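Chromosome-partitioning protein Spo0J (Thermus thermophilus HB27, PDB 1VZ0) binds the centromere-like DNA site parS, stimulates the ATPase Soj and is probably involved in partitioning chromosomes. Local coordinates at residues C[57-65]-C[76-84]; C[119-128]-C[158-169]. All blocks are in the same frame, centred on the assembly; numbering follows the deposited sequence.

Contact 1. Residues C[57-65]-C[76-84]; sequences KGLLQPLLV and AGERRYRAA
Arg80 lies in a hollow lined by Leu59, Leu60, Gln61 and Leu63, where the loop after helix 38-57 enters the small mixed sheet of the ParB N-terminal domain. Residues 63-68 and 71-76 form an antiparallel hairpin, and helix 78-86 follows it directly. Leu64 and Ala76 form a hydrogen-bonded pair: Leu64 N to Ala76 O and Ala76 N to Leu64 O are both 3.1 Å. Their CB atoms meet on one face of the sheet.

The aliphatic part of Arg80 is the main bump. Leu59 crosses it at about a right angle, with CD2 against CG. Leu60 also crosses it: chi1 of 46° turns its branch onto Arg80, and CG, CD1 and CD2 all lie against Arg80 CD. Farther out, Gln61 CB covers one face of the guanidinium near its rim. The Arg80 side chain bends at chi2 and chi3. Its NE is buried without a partner, while NH2 forms a salt bridge with Glu172 of the second subunit. Cut back to an alanine, Arg80 would probably leave a gap between the loop and the helix, and that glutamate would lose this partner.

Gly77, with phi 100°, takes the N-cap position of the helix. A side chain there would jam against the carbonyl O of Ala76 and press on Leu63. Leu63 fills the angle between strand and helix: its CD2 lies 3.5 Å from Arg80 CB and 3.6 Å from Gly77 O.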
loop_
_atom_site.group_PDB
_atom_site.type_symbol
_atom_site.label_atom_id
_atom_site.label_comp_id
_atom_site.label_asym_id
_atom_site.label_seq_id
_atom_site.Cartn_x
_atom_site.Cartn_y
_atom_site.Cartn_z
ATOM N N LYS C 57 -0.893 -24.991 12.904
ATOM C CA LYS C 57 0.543 -25.192 13.035
ATOM C C LYS C 57 1.302 -24.147 13.842
ATOM O O LYS C 57 2.522 -24.232 13.958
ATOM C CB LYS C 57 1.185 -25.316 11.649
ATOM C CG LYS C 57 0.617 -24.375 10.602
ATOM C CD LYS C 57 -0.633 -24.958 9.953
ATOM C CE LYS C 57 -0.307 -26.213 9.149
ATOM N NZ LYS C 57 -1.516 -26.813 8.509
ATOM N N GLY C 58 0.598 -23.175 14.408
ATOM C CA GLY C 58 1.282 -22.150 15.179
ATOM C C GLY C 58 1.935 -21.127 14.267
ATOM O O GLY C 58 1.783 -21.193 13.049
ATOM N N LEU C 59 2.677 -20.190 14.844
ATOM C CA LEU C 59 3.321 -19.155 14.048
ATOM C C LEU C 59 4.342 -19.634 13.026
ATOM O O LEU C 59 5.167 -20.504 13.298
ATOM C CB LEU C 59 3.978 -18.116 14.954
ATOM C CG LEU C 59 3.338 -16.728 14.892
ATOM C CD1 LEU C 59 4.174 -15.729 15.676
ATOM C CD2 LEU C 59 3.226 -16.299 13.446
ATOM N N LEU C 60 4.272 -19.026 11.845
ATOM C CA LEU C 60 5.165 -19.320 10.729
ATOM C C LEU C 60 6.616 -18.987 11.080
ATOM O O LEU C 60 7.390 -19.860 11.480
ATOM C CB LEU C 60 4.727 -18.517 9.483
ATOM C CG LEU C 60 4.366 -17.020 9.582
ATOM C CD1 LEU C 60 4.338 -16.383 8.204
ATOM C CD2 LEU C 60 3.026 -16.861 10.241
ATOM N N GLN C 61 6.979 -17.720 10.911
ATOM C CA GLN C 61 8.320 -17.259 11.217
ATOM C C GLN C 61 8.321 -16.439 12.493
ATOM O O GLN C 61 7.301 -15.880 12.887
ATOM C CB GLN C 61 8.884 -16.441 10.054
ATOM C CG GLN C 61 9.289 -17.301 8.865
ATOM C CD GLN C 61 10.199 -18.464 9.262
ATOM O OE1 GLN C 61 9.774 -19.402 9.944
ATOM N NE2 GLN C 61 11.458 -18.403 8.838
ATOM N N PRO C 62 9.479 -16.357 13.156
ATOM C CA PRO C 62 9.650 -15.616 14.407
ATOM C C PRO C 62 9.195 -14.166 14.372
ATOM O O PRO C 62 9.262 -13.509 13.337
ATOM C CB PRO C 62 11.151 -15.712 14.658
ATOM C CG PRO C 62 11.531 -16.987 13.998
ATOM C CD PRO C 62 10.762 -16.926 12.712
ATOM N N LEU C 63 8.712 -13.687 15.511
ATOM C CA LEU C 63 8.316 -12.296 15.654
ATOM C C LEU C 63 9.615 -11.651 16.114
ATOM O O LEU C 63 10.522 -12.346 16.562
ATOM C CB LEU C 63 7.272 -12.121 16.753
ATOM C CG LEU C 63 5.881 -12.716 16.565
ATOM C CD1 LEU C 63 5.039 -12.437 17.807
ATOM C CD2 LEU C 63 5.232 -12.113 15.330
ATOM N N LEU C 64 9.725 -10.338 16.003
ATOM C CA LEU C 64 10.933 -9.675 16.456
ATOM C C LEU C 64 10.492 -8.766 17.589
ATOM O O LEU C 64 9.616 -7.918 17.410
ATOM C CB LEU C 64 11.562 -8.864 15.323
ATOM C CG LEU C 64 13.048 -8.516 15.484
ATOM C CD1 LEU C 64 13.506 -7.698 14.292
ATOM C CD2 LEU C 64 13.279 -7.737 16.768
ATOM N N VAL C 65 11.091 -8.949 18.760
ATOM C CA VAL C 65 10.723 -8.149 19.918
ATOM C C VAL C 65 11.917 -7.575 20.670
ATOM O O VAL C 65 13.069 -7.933 20.413
ATOM C CB VAL C 65 9.901 -8.990 20.909
ATOM C CG1 VAL C 65 8.715 -9.611 20.192
ATOM C CG2 VAL C 65 10.770 -10.086 21.515
ATOM N N ALA C 76 8.822 -6.011 15.106
ATOM C CA ALA C 76 8.579 -6.362 13.707
ATOM C C ALA C 76 7.658 -7.575 13.591
ATOM O O ALA C 76 7.773 -8.519 14.367
ATOM C CB ALA C 76 9.897 -6.636 12.993
ATOM N N GLY C 77 6.755 -7.540 12.609
ATOM C CA GLY C 77 5.821 -8.636 12.392
ATOM C C GLY C 77 4.444 -8.362 12.973
ATOM O O GLY C 77 3.836 -9.230 13.603
ATOM N N GLU C 78 3.937 -7.156 12.749
ATOM C CA GLU C 78 2.635 -6.772 13.273
ATOM C C GLU C 78 1.508 -7.728 12.856
ATOM O O GLU C 78 0.743 -8.177 13.704
ATOM C CB GLU C 78 2.301 -5.333 12.848
ATOM C CG GLU C 78 1.229 -4.634 13.708
ATOM C CD GLU C 78 1.751 -4.177 15.077
ATOM O OE1 GLU C 78 2.801 -3.500 15.099
ATOM O OE2 GLU C 78 1.114 -4.475 16.121
ATOM N N ARG C 79 1.399 -8.048 11.568
ATOM C CA ARG C 79 0.334 -8.949 11.120
ATOM C C ARG C 79 0.493 -10.351 11.685
ATOM O O ARG C 79 -0.485 -11.003 12.062
ATOM C CB ARG C 79 0.265 -8.992 9.590
ATOM C CG ARG C 79 -0.667 -7.913 9.041
ATOM C CD ARG C 79 -0.694 -7.845 7.521
ATOM N NE ARG C 79 -1.315 -9.004 6.879
ATOM C CZ ARG C 79 -2.623 -9.181 6.705
ATOM N NH1 ARG C 79 -3.055 -10.280 6.103
ATOM N NH2 ARG C 79 -3.501 -8.273 7.121
ATOM N N ARG C 80 1.735 -10.807 11.743
ATOM C CA ARG C 80 2.033 -12.116 12.289
ATOM C C ARG C 80 1.529 -12.092 13.739
ATOM O O ARG C 80 0.832 -13.000 14.196
ATOM C CB ARG C 80 3.549 -12.347 12.251
ATOM C CG ARG C 80 3.966 -13.703 11.720
ATOM C CD ARG C 80 4.427 -13.662 10.275
ATOM N NE ARG C 80 5.785 -13.141 10.137
ATOM C CZ ARG C 80 6.507 -13.209 9.020
ATOM N NH1 ARG C 80 6.012 -13.778 7.925
ATOM N NH2 ARG C 80 7.732 -12.702 8.994
ATOM N N TYR C 81 1.867 -11.013 14.439
ATOM C CA TYR C 81 1.503 -10.820 15.840
ATOM C C TYR C 81 -0.006 -10.806 16.065
ATOM O O TYR C 81 -0.519 -11.506 16.941
ATOM C CB TYR C 81 2.128 -9.511 16.338
ATOM C CG TYR C 81 1.651 -9.019 17.688
ATOM C CD1 TYR C 81 2.071 -9.627 18.872
ATOM C CD2 TYR C 81 0.800 -7.918 17.783
ATOM C CE1 TYR C 81 1.660 -9.148 20.114
ATOM C CE2 TYR C 81 0.383 -7.434 19.016
ATOM C CZ TYR C 81 0.819 -8.050 20.180
ATOM O OH TYR C 81 0.439 -7.558 21.409
ATOM N N ARG C 82 -0.717 -10.018 15.269
ATOM C CA ARG C 82 -2.162 -9.921 15.413
ATOM C C ARG C 82 -2.902 -11.180 14.995
ATOM O O ARG C 82 -3.977 -11.473 15.515
ATOM C CB ARG C 82 -2.674 -8.702 14.647
ATOM C CG ARG C 82 -2.057 -7.432 15.184
ATOM C CD ARG C 82 -2.793 -6.181 14.792
ATOM N NE ARG C 82 -2.174 -5.032 15.447
ATOM C CZ ARG C 82 -2.223 -4.784 16.756
ATOM N NH1 ARG C 82 -1.612 -3.715 17.246
ATOM N NH2 ARG C 82 -2.896 -5.582 17.573
ATOM N N ALA C 83 -2.329 -11.931 14.062
ATOM C CA ALA C 83 -2.963 -13.166 13.626
ATOM C C ALA C 83 -2.808 -14.201 14.739
ATOM O O ALA C 83 -3.688 -15.032 14.952
ATOM C CB ALA C 83 -2.320 -13.669 12.338
ATOM N N ALA C 84 -1.689 -14.141 15.451
ATOM C CA ALA C 84 -1.434 -15.072 16.544
ATOM C C ALA C 84 -2.456 -14.836 17.645
ATOM O O ALA C 84 -2.909 -15.779 18.299
ATOM C CB ALA C 84 -0.030 -14.877 17.079
#

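Contact 2. Residues C[119-128]-C[158-169]; sequences SPVEEARGYQ and LQLPPEALEALE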
loop_
_atom_site.group_PDB
_atom_site.type_symbol
_atom_site.label_atom_id
_atom_site.label_comp_id
_atom_site.label_asym_id
_atom_site.label_seq_id
_atom_site.Cartn_x
_atom_site.Cartn_y
_atom_site.Cartn_z
ATOM N N SER C 119 4.579 2.646 -2.380
ATOM C CA SER C 119 4.321 3.501 -3.540
ATOM C C SER C 119 5.610 4.325 -3.582
ATOM O O SER C 119 6.304 4.428 -2.570
ATOM C CB SER C 119 3.133 4.430 -3.300
ATOM O OG SER C 119 3.477 5.494 -2.434
ATOM N N PRO C 120 5.964 4.907 -4.737
ATOM C CA PRO C 120 7.207 5.676 -4.699
ATOM C C PRO C 120 7.177 6.884 -3.760
ATOM O O PRO C 120 8.227 7.363 -3.334
ATOM C CB PRO C 120 7.434 6.046 -6.167
ATOM C CG PRO C 120 6.060 6.010 -6.763
ATOM C CD PRO C 120 5.432 4.819 -6.108
ATOM N N VAL C 121 5.987 7.367 -3.416
ATOM C CA VAL C 121 5.888 8.517 -2.516
ATOM C C VAL C 121 6.215 8.080 -1.085
ATOM O O VAL C 121 6.956 8.754 -0.364
ATOM C CB VAL C 121 4.474 9.148 -2.544
ATOM C CG1 VAL C 121 4.413 10.337 -1.598
ATOM C CG2 VAL C 121 4.133 9.593 -3.954
ATOM N N GLU C 122 5.661 6.944 -0.681
ATOM C CA GLU C 122 5.915 6.419 0.651
ATOM C C GLU C 122 7.383 6.053 0.746
ATOM O O GLU C 122 8.004 6.199 1.798
ATOM C CB GLU C 122 5.079 5.174 0.906
ATOM C CG GLU C 122 3.591 5.396 0.825
ATOM C CD GLU C 122 2.828 4.137 1.161
ATOM O OE1 GLU C 122 2.747 3.794 2.361
ATOM O OE2 GLU C 122 2.327 3.479 0.225
ATOM N N GLU C 123 7.929 5.569 -0.361
ATOM C CA GLU C 123 9.326 5.202 -0.398
ATOM C C GLU C 123 10.148 6.433 -0.032
ATOM O O GLU C 123 11.037 6.363 0.808
ATOM C CB GLU C 123 9.715 4.721 -1.790
ATOM C CG GLU C 123 11.135 4.212 -1.880
ATOM C CD GLU C 123 11.584 3.978 -3.315
ATOM O OE1 GLU C 123 12.761 3.613 -3.515
ATOM O OE2 GLU C 123 10.760 4.161 -4.242
ATOM N N ALA C 124 9.835 7.559 -0.673
ATOM C CA ALA C 124 10.539 8.807 -0.423
ATOM C C ALA C 124 10.374 9.286 1.023
ATOM O O ALA C 124 11.340 9.714 1.639
ATOM C CB ALA C 124 10.061 9.886 -1.395
ATOM N N ARG C 125 9.160 9.210 1.565
ATOM C CA ARG C 125 8.931 9.653 2.941
ATOM C C ARG C 125 9.749 8.816 3.922
ATOM O O ARG C 125 10.233 9.328 4.940
ATOM C CB ARG C 125 7.441 9.576 3.310
ATOM C CG ARG C 125 6.540 10.499 2.506
ATOM C CD ARG C 125 5.089 10.397 2.973
ATOM N NE ARG C 125 4.189 11.101 2.066
ATOM C CZ ARG C 125 4.138 12.423 1.928
ATOM N NH1 ARG C 125 3.287 12.961 1.065
ATOM N NH2 ARG C 125 4.919 13.207 2.660
ATOM N N GLY C 126 9.887 7.530 3.611
ATOM C CA GLY C 126 10.656 6.637 4.456
ATOM C C GLY C 126 12.119 7.039 4.473
ATOM O O GLY C 126 12.721 7.172 5.537
ATOM N N TYR C 127 12.693 7.245 3.293
ATOM C CA TYR C 127 14.097 7.639 3.200
ATOM C C TYR C 127 14.309 8.939 3.961
ATOM O O TYR C 127 15.265 9.074 4.722
ATOM C CB TYR C 127 14.508 7.840 1.741
ATOM C CG TYR C 127 14.463 6.585 0.900
ATOM C CD1 TYR C 127 14.545 6.663 -0.488
ATOM C CD2 TYR C 127 14.332 5.324 1.488
ATOM C CE1 TYR C 127 14.491 5.523 -1.277
ATOM C CE2 TYR C 127 14.279 4.171 0.711
ATOM C CZ TYR C 127 14.354 4.278 -0.671
ATOM O OH TYR C 127 14.249 3.152 -1.451
ATOM N N GLN C 128 13.408 9.894 3.766
ATOM C CA GLN C 128 13.525 11.173 4.450
ATOM C C GLN C 128 13.497 11.023 5.970
ATOM O O GLN C 128 14.210 11.732 6.682
ATOM C CB GLN C 128 12.414 12.125 4.019
ATOM C CG GLN C 128 12.574 13.498 4.626
ATOM C CD GLN C 128 11.422 14.414 4.310
ATOM O OE1 GLN C 128 10.277 14.149 4.695
ATOM N NE2 GLN C 128 11.712 15.505 3.606
ATOM N N LEU C 158 9.481 14.650 -2.954
ATOM C CA LEU C 158 8.905 15.398 -1.846
ATOM C C LEU C 158 8.809 16.908 -2.024
ATOM O O LEU C 158 8.237 17.587 -1.177
ATOM C CB LEU C 158 9.644 15.074 -0.548
ATOM C CG LEU C 158 9.539 13.594 -0.159
ATOM C CD1 LEU C 158 10.242 13.366 1.158
ATOM C CD2 LEU C 158 8.077 13.182 -0.060
ATOM N N GLN C 159 9.357 17.454 -3.102
ATOM C CA GLN C 159 9.217 18.883 -3.284
ATOM C C GLN C 159 8.058 19.188 -4.215
ATOM O O GLN C 159 7.817 20.340 -4.572
ATOM C CB GLN C 159 10.518 19.507 -3.788
ATOM C CG GLN C 159 11.186 18.812 -4.929
ATOM C CD GLN C 159 12.633 19.249 -5.087
ATOM O OE1 GLN C 159 13.447 19.058 -4.181
ATOM N NE2 GLN C 159 12.960 19.840 -6.235
ATOM N N LEU C 160 7.320 18.146 -4.591
ATOM C CA LEU C 160 6.166 18.321 -5.469
ATOM C C LEU C 160 4.952 18.717 -4.627
ATOM O O LEU C 160 4.873 18.406 -3.443
ATOM C CB LEU C 160 5.862 17.023 -6.244
ATOM C CG LEU C 160 6.767 16.618 -7.423
ATOM C CD1 LEU C 160 6.336 15.254 -7.968
ATOM C CD2 LEU C 160 6.673 17.659 -8.537
ATOM N N PRO C 161 4.005 19.440 -5.218
ATOM C CA PRO C 161 2.827 19.822 -4.432
ATOM C C PRO C 161 2.012 18.576 -4.057
ATOM O O PRO C 161 2.005 17.584 -4.788
ATOM C CB PRO C 161 2.075 20.763 -5.368
ATOM C CG PRO C 161 2.519 20.323 -6.745
ATOM C CD PRO C 161 3.977 20.035 -6.563
ATOM N N PRO C 162 1.338 18.602 -2.896
ATOM C CA PRO C 162 0.521 17.478 -2.418
ATOM C C PRO C 162 -0.374 16.825 -3.487
ATOM O O PRO C 162 -0.390 15.602 -3.616
ATOM C CB PRO C 162 -0.286 18.097 -1.275
ATOM C CG PRO C 162 0.677 19.114 -0.710
ATOM C CD PRO C 162 1.271 19.743 -1.961
ATOM N N GLU C 163 -1.109 17.622 -4.254
ATOM C CA GLU C 163 -1.972 17.046 -5.291
ATOM C C GLU C 163 -1.196 16.264 -6.364
ATOM O O GLU C 163 -1.710 15.296 -6.928
ATOM C CB GLU C 163 -2.862 18.122 -5.943
ATOM C CG GLU C 163 -2.213 19.459 -6.142
ATOM C CD GLU C 163 -2.267 20.325 -4.900
ATOM O OE1 GLU C 163 -3.360 20.827 -4.578
ATOM O OE2 GLU C 163 -1.221 20.500 -4.243
ATOM N N ALA C 164 0.041 16.657 -6.644
ATOM C CA ALA C 164 0.824 15.916 -7.627
ATOM C C ALA C 164 1.218 14.571 -7.008
ATOM O O ALA C 164 1.204 13.544 -7.680
ATOM C CB ALA C 164 2.053 16.686 -8.018
ATOM N N LEU C 165 1.561 14.572 -5.723
ATOM C CA LEU C 165 1.928 13.323 -5.062
ATOM C C LEU C 165 0.717 12.383 -4.947
ATOM O O LEU C 165 0.867 11.165 -5.034
ATOM C CB LEU C 165 2.526 13.591 -3.674
ATOM C CG LEU C 165 3.873 14.327 -3.602
ATOM C CD1 LEU C 165 4.271 14.520 -2.146
ATOM C CD2 LEU C 165 4.956 13.545 -4.328
ATOM N N GLU C 166 -0.477 12.949 -4.763
ATOM C CA GLU C 166 -1.703 12.152 -4.669
ATOM C C GLU C 166 -2.014 11.486 -6.005
ATOM O O GLU C 166 -2.424 10.320 -6.052
ATOM C CB GLU C 166 -2.899 13.027 -4.265
ATOM C CG GLU C 166 -3.021 13.225 -2.784
ATOM C CD GLU C 166 -3.282 11.918 -2.057
ATOM O OE1 GLU C 166 -2.656 11.688 -1.006
ATOM O OE2 GLU C 166 -4.119 11.129 -2.532
ATOM N N ALA C 167 -1.823 12.238 -7.081
ATOM C CA ALA C 167 -2.088 11.733 -8.418
ATOM C C ALA C 167 -1.141 10.574 -8.719
ATOM O O ALA C 167 -1.486 9.634 -9.446
ATOM C CB ALA C 167 -1.908 12.843 -9.428
ATOM N N LEU C 168 0.051 10.643 -8.137
ATOM C CA LEU C 168 1.050 9.609 -8.333
ATOM C C LEU C 168 0.599 8.358 -7.591
ATOM O O LEU C 168 0.631 7.256 -8.129
ATOM C CB LEU C 168 2.403 10.064 -7.788
ATOM C CG LEU C 168 3.634 9.521 -8.519
ATOM C CD1 LEU C 168 4.866 9.835 -7.703
ATOM C CD2 LEU C 168 3.520 8.025 -8.746
ATOM N N GLU C 169 0.188 8.535 -6.342
ATOM C CA GLU C 169 -0.288 7.416 -5.546
ATOM C C GLU C 169 -1.548 6.775 -6.157
ATOM O O GLU C 169 -1.731 5.564 -6.069
ATOM C CB GLU C 169 -0.580 7.881 -4.120
ATOM C CG GLU C 169 0.568 8.656 -3.514
ATOM C CD GLU C 169 0.934 8.166 -2.138
ATOM O OE1 GLU C 169 1.394 7.015 -2.026
ATOM O OE2 GLU C 169 0.759 8.933 -1.171
HETATM O O HOH W 1 1.359 11.714 -0.241
HETATM O O HOH W 2 3.036 8.737 1.272
#
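Ser119 and Glu169 are joined by a short hydrogen bond, with Ser119 OG donating to Glu169 OE1 at 2.6 Å. The hydroxyl meets the carboxylate on its anti side, 33° out of plane. The same OG caps helix 120-132, accepting from Glu122 N at 3.2 Å and more weakly from Val121 N. Chi1 of 75° turns OG back toward these amides. Val121 crosses Glu169 at about a right angle, with CB 3.7 Å from Glu169 CD. Its CG2 also reaches Leu165 and Leu168. Pro120 CG packs on Leu168 CD2.

This is the helical ParB HTH domain. Helix 120-132 precedes the probable helix-turn-helix motif, residues 137-156, and helix 162-169 follows it. The N-to-C directions of 120-128 and 162-169 are 123° apart, with the axes 10.0 Å apart at their closest.

Leu158 CD1 packs against the amide of Gln128, 3.5 Å from Gln128 CD. Its CD2 lies over one face of the Arg125 guanidinium, near its rim, while CG faces Ala124 CB. Extended from CG to NE, Arg125 carries its guanidinium out to Leu158, Leu165 CD1 and two in-plane waters. One water bridges NH1 to Glu169 OE2; the other accepts from NE but reaches OE2 weakly.

From the N-terminal side, the chain runs through helix 38-57 into segment 57-65. Contact 1 closes a short loop: ten residues, mostly strand, separate it from 76-84, so helix 78-86 is tied to the sheet it follows. Strand 91-96 and helix 101-114 come next, before segment 119-128. Contact 2 closes a longer, largely helical loop of 29 residues, joining helix 120-132 to the region around helix 162-169. The loops follow in series and neither nest nor cross. The centres of contacts 1 and 2 are about 30 Å apart. Both contacts touch the second subunit, and Arg79 of segment 76-84 forms a salt bridge with Glu166 of the second subunit, in that subunit's segment 158-169.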